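Local coordinates for protein Fe(2+) transporter FeoB (Legionella pneumophila, PDB 3IBY) that probably transports ferrous iron across the inner membrane in a GTP-driven uptake system, of which this chain is the cytosolic part carrying the GTPase domain, at residues A[7-12]-A[96-101]; A[119-124]-A[145-150]. One frame throughout, in Å; residues are numbered along the deposited sequence.

Overall arrangement
Both contacts line the predicted GTP site of the FeoB G domain. Contact 1 sets the loop after strand 3-8 against helix 96-106; contact 2 joins the start of helix 120-125 to the loop after strand 143-145. Their centres lie about 14 Å apart, yet they meet directly, Cys-12 C packing 3.9 Å from Met-119 CE. Asn-118 gives a second connection: its side chain hydrogen-bonds to Cys-12 O of contact 1 through ND2 and to Ala-148 N of contact 2 through OD1. Contact 1, which is buried, holds the start of the P-loop; contact 2, nearer the surface, corresponds to the guanine-recognition side in related GTPases.

Contact 1: A[7-12]-A[96-101]; sequences IGNPNC and LERHLY
With CG anti to its own carbonyl carbon (chi1 -82°), His-99 turns one face of its imidazole from helix 96-106 to Asn-9, whose CG is likewise set anti to the carbonyl carbon. The result is a CH-pi contact: Asn-9 CB stands 3.6 Å from the centroid of the His-99 ring, and the line to it departs only 18° from the ring normal. CB sits above the ring but is offset toward its rim, near CE1 and NE2. The amide beyond CB is stacked at 27° to the imidazole, with Asn-9 CG 3.5 Å from His-99 ND1. Cys-12 approaches differently, at the ring edge, where its CB comes within 3.7 Å of His-99 NE2. Arg-98 runs out extended from CG to NE, bringing the edge of its guanidinium to the Asn-9 amide and its NH2 to 4.0 Å from Pro-10 CD. Tyr-59 touches both Asn-9 and Arg-98, adding an aromatic neighbour to this junction. In all, 226 Å² of surface is buried between the two segments, counting both sides. Residues 8-12 begin the Gly-Asn-Pro-Asn-Cys-Gly-Lys-Thr sequence, the P-loop (Walker A, or G1) of the GTPase fold, predicted to bind GTP.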
loop_
_atom_site.group_PDB
_atom_site.type_symbol
_atom_site.label_atom_id
_atom_site.label_comp_id
_atom_site.label_asym_id
_atom_site.label_seq_id
_atom_site.Cartn_x
_atom_site.Cartn_y
_atom_site.Cartn_z
ATOM N N ILE A 7 -4.429 -4.845 -2.285
ATOM C CA ILE A 7 -4.588 -3.392 -2.186
ATOM C C ILE A 7 -4.080 -2.669 -3.418
ATOM O O ILE A 7 -3.021 -3.015 -3.963
ATOM C CB ILE A 7 -3.755 -2.807 -1.006
ATOM C CG1 ILE A 7 -3.783 -3.761 0.187
ATOM C CG2 ILE A 7 -4.253 -1.430 -0.635
ATOM C CD1 ILE A 7 -3.432 -3.122 1.518
ATOM N N GLY A 8 -4.796 -1.623 -3.815
ATOM C CA GLY A 8 -4.294 -0.696 -4.842
ATOM C C GLY A 8 -5.154 0.548 -5.009
ATOM O O GLY A 8 -6.021 0.852 -4.202
ATOM N N ASN A 9 -4.860 1.302 -6.050
ATOM C CA ASN A 9 -5.718 2.354 -6.508
ATOM C C ASN A 9 -6.923 1.690 -7.180
ATOM O O ASN A 9 -6.826 0.554 -7.575
ATOM C CB ASN A 9 -4.965 3.202 -7.519
ATOM C CG ASN A 9 -4.026 4.160 -6.885
ATOM O OD1 ASN A 9 -3.312 3.829 -5.971
ATOM N ND2 ASN A 9 -4.013 5.382 -7.389
ATOM N N PRO A 10 -8.032 2.428 -7.364
ATOM C CA PRO A 10 -9.206 1.987 -8.132
ATOM C C PRO A 10 -8.853 1.626 -9.544
ATOM O O PRO A 10 -7.860 2.112 -10.053
ATOM C CB PRO A 10 -10.085 3.244 -8.188
ATOM C CG PRO A 10 -9.630 4.099 -7.097
ATOM C CD PRO A 10 -8.148 3.850 -7.005
ATOM N N ASN A 11 -9.645 0.770 -10.178
ATOM C CA ASN A 11 -9.494 0.529 -11.629
ATOM C C ASN A 11 -8.051 0.152 -12.064
ATOM O O ASN A 11 -7.589 0.601 -13.139
ATOM C CB ASN A 11 -9.979 1.756 -12.454
ATOM C CG ASN A 11 -11.511 2.012 -12.337
ATOM O OD1 ASN A 11 -12.314 1.096 -12.121
ATOM N ND2 ASN A 11 -11.908 3.266 -12.513
ATOM N N CYS A 12 -7.357 -0.667 -11.258
ATOM C CA CYS A 12 -6.007 -1.131 -11.656
ATOM C C CYS A 12 -5.936 -2.618 -12.068
ATOM O O CYS A 12 -4.827 -3.188 -12.147
ATOM C CB CYS A 12 -4.948 -0.812 -10.581
ATOM S SG CYS A 12 -5.007 -1.809 -9.096
ATOM N N LEU A 96 2.219 4.651 -12.862
ATOM C CA LEU A 96 3.160 4.264 -11.841
ATOM C C LEU A 96 3.287 5.337 -10.791
ATOM O O LEU A 96 3.105 5.078 -9.617
ATOM C CB LEU A 96 4.519 3.991 -12.486
ATOM C CG LEU A 96 5.544 3.274 -11.618
ATOM C CD1 LEU A 96 5.007 1.882 -11.215
ATOM C CD2 LEU A 96 6.915 3.225 -12.327
ATOM N N GLU A 97 3.551 6.557 -11.197
ATOM C CA GLU A 97 3.826 7.593 -10.232
ATOM C C GLU A 97 2.666 7.829 -9.261
ATOM O O GLU A 97 2.896 8.018 -8.034
ATOM C CB GLU A 97 4.189 8.883 -10.928
ATOM C CG GLU A 97 4.744 9.904 -9.972
ATOM C CD GLU A 97 5.434 11.056 -10.680
ATOM O OE1 GLU A 97 5.895 11.983 -9.983
ATOM O OE2 GLU A 97 5.501 11.035 -11.920
ATOM N N ARG A 98 1.431 7.815 -9.775
ATOM C CA ARG A 98 0.275 7.987 -8.881
ATOM C C ARG A 98 0.191 6.767 -7.969
ATOM O O ARG A 98 0.065 6.897 -6.743
ATOM C CB ARG A 98 -1.031 8.187 -9.634
ATOM C CG ARG A 98 -2.265 8.093 -8.756
ATOM C CD ARG A 98 -3.609 8.556 -9.442
ATOM N NE ARG A 98 -4.733 7.830 -8.816
ATOM C CZ ARG A 98 -5.892 8.338 -8.373
ATOM N NH1 ARG A 98 -6.233 9.605 -8.534
ATOM N NH2 ARG A 98 -6.755 7.519 -7.790
ATOM N N HIS A 99 0.339 5.590 -8.557
ATOM C CA HIS A 99 0.017 4.357 -7.859
ATOM C C HIS A 99 0.987 4.059 -6.748
ATOM O O HIS A 99 0.626 3.410 -5.778
ATOM C CB HIS A 99 -0.080 3.193 -8.827
ATOM C CG HIS A 99 -1.396 3.098 -9.520
ATOM N ND1 HIS A 99 -2.149 4.206 -9.845
ATOM C CD2 HIS A 99 -2.095 2.024 -9.955
ATOM C CE1 HIS A 99 -3.255 3.818 -10.460
ATOM N NE2 HIS A 99 -3.250 2.498 -10.529
ATOM N N LEU A 100 2.216 4.551 -6.862
ATOM C CA LEU A 100 3.214 4.369 -5.816
ATOM C C LEU A 100 3.004 5.286 -4.601
ATOM O O LEU A 100 3.717 5.183 -3.583
ATOM C CB LEU A 100 4.587 4.651 -6.390
ATOM C CG LEU A 100 5.104 3.565 -7.304
ATOM C CD1 LEU A 100 6.384 4.042 -7.969
ATOM C CD2 LEU A 100 5.325 2.310 -6.504
ATOM N N TYR A 101 2.084 6.229 -4.684
ATOM C CA TYR A 101 1.836 7.026 -3.496
ATOM C C TYR A 101 1.348 6.064 -2.436
ATOM O O TYR A 101 1.900 6.019 -1.343
ATOM C CB TYR A 101 0.817 8.115 -3.774
ATOM C CG TYR A 101 0.745 9.197 -2.737
ATOM C CD1 TYR A 101 1.504 10.331 -2.852
ATOM C CD2 TYR A 101 -0.120 9.087 -1.645
ATOM C CE1 TYR A 101 1.416 11.354 -1.916
ATOM C CE2 TYR A 101 -0.201 10.078 -0.701
ATOM C CZ TYR A 101 0.568 11.231 -0.854
ATOM O OH TYR A 101 0.473 12.251 0.064
#

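Contact 2: A[119-124]-A[145-150]; sequences MMDIAE and PIQAHK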
loop_
_atom_site.group_PDB
_atom_site.type_symbol
_atom_site.label_atom_id
_atom_site.label_comp_id
_atom_site.label_asym_id
_atom_site.label_seq_id
_atom_site.Cartn_x
_atom_site.Cartn_y
_atom_site.Cartn_z
ATOM N N MET A 119 -0.835 -4.720 -16.116
ATOM C CA MET A 119 -1.114 -3.976 -17.348
ATOM C C MET A 119 0.141 -3.707 -18.141
ATOM O O MET A 119 0.291 -2.660 -18.811
ATOM C CB MET A 119 -1.818 -2.683 -17.031
ATOM C CG MET A 119 -2.999 -2.828 -16.097
ATOM S SD MET A 119 -4.351 -3.728 -16.831
ATOM C CE MET A 119 -5.755 -2.990 -15.977
ATOM N N MET A 120 1.041 -4.668 -18.076
ATOM C CA MET A 120 2.295 -4.541 -18.784
ATOM C C MET A 120 2.064 -4.449 -20.313
ATOM O O MET A 120 2.908 -3.872 -21.055
ATOM C CB MET A 120 3.210 -5.728 -18.468
ATOM C CG MET A 120 3.679 -5.819 -17.046
ATOM S SD MET A 120 4.616 -4.391 -16.571
ATOM C CE MET A 120 6.166 -4.547 -17.481
ATOM N N ASP A 121 0.952 -5.029 -20.769
ATOM C CA ASP A 121 0.650 -5.061 -22.184
ATOM C C ASP A 121 0.194 -3.684 -22.612
ATOM O O ASP A 121 0.655 -3.156 -23.637
ATOM C CB ASP A 121 -0.367 -6.177 -22.540
ATOM C CG ASP A 121 -1.682 -6.108 -21.748
ATOM O OD1 ASP A 121 -1.740 -5.554 -20.616
ATOM O OD2 ASP A 121 -2.683 -6.635 -22.250
ATOM N N ILE A 122 -0.664 -3.060 -21.803
ATOM C CA ILE A 122 -1.177 -1.719 -22.132
ATOM C C ILE A 122 -0.043 -0.730 -22.001
ATOM O O ILE A 122 0.089 0.172 -22.806
ATOM C CB ILE A 122 -2.340 -1.245 -21.239
ATOM C CG1 ILE A 122 -3.431 -2.319 -21.110
ATOM C CG2 ILE A 122 -2.922 0.063 -21.809
ATOM C CD1 ILE A 122 -4.129 -2.688 -22.378
ATOM N N ALA A 123 0.753 -0.905 -20.954
ATOM C CA ALA A 123 2.007 -0.176 -20.759
ATOM C C ALA A 123 2.864 -0.158 -22.001
ATOM O O ALA A 123 3.351 0.893 -22.387
ATOM C CB ALA A 123 2.807 -0.816 -19.643
ATOM N N GLU A 124 3.076 -1.334 -22.596
ATOM C CA GLU A 124 3.908 -1.467 -23.793
ATOM C C GLU A 124 3.290 -0.809 -25.034
ATOM O O GLU A 124 4.010 -0.157 -25.819
ATOM C CB GLU A 124 4.176 -2.941 -24.111
ATOM C CG GLU A 124 5.203 -3.096 -25.302
ATOM C CD GLU A 124 5.293 -4.520 -25.866
ATOM O OE1 GLU A 124 4.304 -5.277 -25.799
ATOM O OE2 GLU A 124 6.363 -4.886 -26.386
ATOM N N PRO A 145 6.050 -8.441 -12.532
ATOM C CA PRO A 145 5.306 -8.028 -13.706
ATOM C C PRO A 145 4.276 -9.070 -14.111
ATOM O O PRO A 145 4.621 -10.253 -14.189
ATOM C CB PRO A 145 6.367 -7.942 -14.792
ATOM C CG PRO A 145 7.677 -7.971 -14.100
ATOM C CD PRO A 145 7.492 -8.578 -12.785
ATOM N N ILE A 146 3.039 -8.627 -14.354
ATOM C CA ILE A 146 1.918 -9.507 -14.750
ATOM C C ILE A 146 0.950 -8.912 -15.796
ATOM O O ILE A 146 1.027 -7.739 -16.168
ATOM C CB ILE A 146 1.054 -9.905 -13.517
ATOM C CG1 ILE A 146 0.339 -8.674 -12.911
ATOM C CG2 ILE A 146 1.909 -10.606 -12.455
ATOM C CD1 ILE A 146 -0.820 -9.000 -11.986
ATOM N N GLN A 147 0.041 -9.758 -16.273
ATOM C CA GLN A 147 -1.130 -9.335 -17.051
ATOM C C GLN A 147 -2.289 -10.197 -16.573
ATOM O O GLN A 147 -2.495 -11.327 -17.031
ATOM C CB GLN A 147 -0.921 -9.522 -18.540
ATOM C CG GLN A 147 0.306 -8.854 -19.109
ATOM C CD GLN A 147 0.528 -9.212 -20.558
ATOM O OE1 GLN A 147 1.653 -9.332 -21.003
ATOM N NE2 GLN A 147 -0.543 -9.422 -21.281
ATOM N N ALA A 148 -2.997 -9.665 -15.588
ATOM C CA ALA A 148 -3.908 -10.455 -14.816
ATOM C C ALA A 148 -4.981 -10.930 -15.753
ATOM O O ALA A 148 -5.380 -12.094 -15.721
ATOM C CB ALA A 148 -4.497 -9.609 -13.695
ATOM N N HIS A 149 -5.448 -10.012 -16.595
ATOM C CA HIS A 149 -6.493 -10.321 -17.601
ATOM C C HIS A 149 -6.137 -11.494 -18.535
ATOM O O HIS A 149 -7.006 -12.074 -19.162
ATOM C CB HIS A 149 -6.889 -9.050 -18.408
ATOM C CG HIS A 149 -5.729 -8.317 -19.010
ATOM N ND1 HIS A 149 -4.653 -7.880 -18.270
ATOM C CD2 HIS A 149 -5.481 -7.938 -20.286
ATOM C CE1 HIS A 149 -3.793 -7.271 -19.064
ATOM N NE2 HIS A 149 -4.262 -7.308 -20.297
ATOM N N LYS A 150 -4.857 -11.819 -18.619
ATOM C CA LYS A 150 -4.371 -12.843 -19.519
ATOM C C LYS A 150 -3.618 -13.939 -18.769
ATOM O O LYS A 150 -3.043 -14.821 -19.380
ATOM C CB LYS A 150 -3.483 -12.178 -20.573
ATOM C CG LYS A 150 -4.253 -11.326 -21.587
ATOM C CD LYS A 150 -3.348 -10.338 -22.352
ATOM C CE LYS A 150 -2.251 -11.017 -23.108
ATOM N NZ LYS A 150 -1.521 -10.092 -24.004
HETATM O O HOH W 1 -3.078 -7.803 -24.447
#
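The carboxylate expected to read the guanine base is hydrogen-bonded to a histidine instead: His-149 NE2 donates to Asp-121 OD2 at 2.6 Å, with an N-H...O angle of 162°. Asp-121 ends Asn-Met-Met-Asp, the counterpart of the G4 (NKxD) motif of GTPases, and Gln-147 to His-149 lie where G5 is found in related GTPases; both are predicted to bind GTP. The bond reaches OD2 on its syn side but 24° out of the carboxylate plane, while the oxygen lies close to the imidazole plane, so the imidazole edge meets the carboxylate. Asp-121 can present its carboxylate there because CG is tucked between the backbone N and the carbonyl carbon. The Gln-147 amide stacks on that carboxylate, their planes only 18° apart. Toward Pro-145, Met-120 CG lies 3.4 Å from Ile-146 O and 4.1 Å from Pro-145 CB. Met-119 precedes the helix as its N-cap residue, and its SD lies obliquely to the His-149 ring, 4.8 Å from the centroid. Lys-150 NZ is 4.0 Å from Asp-121 OD2, too far for a salt bridge; one water joins them, donating to Asp-121 OD2 at 2.5 Å and accepting from Lys-150 NZ at 2.8 Å.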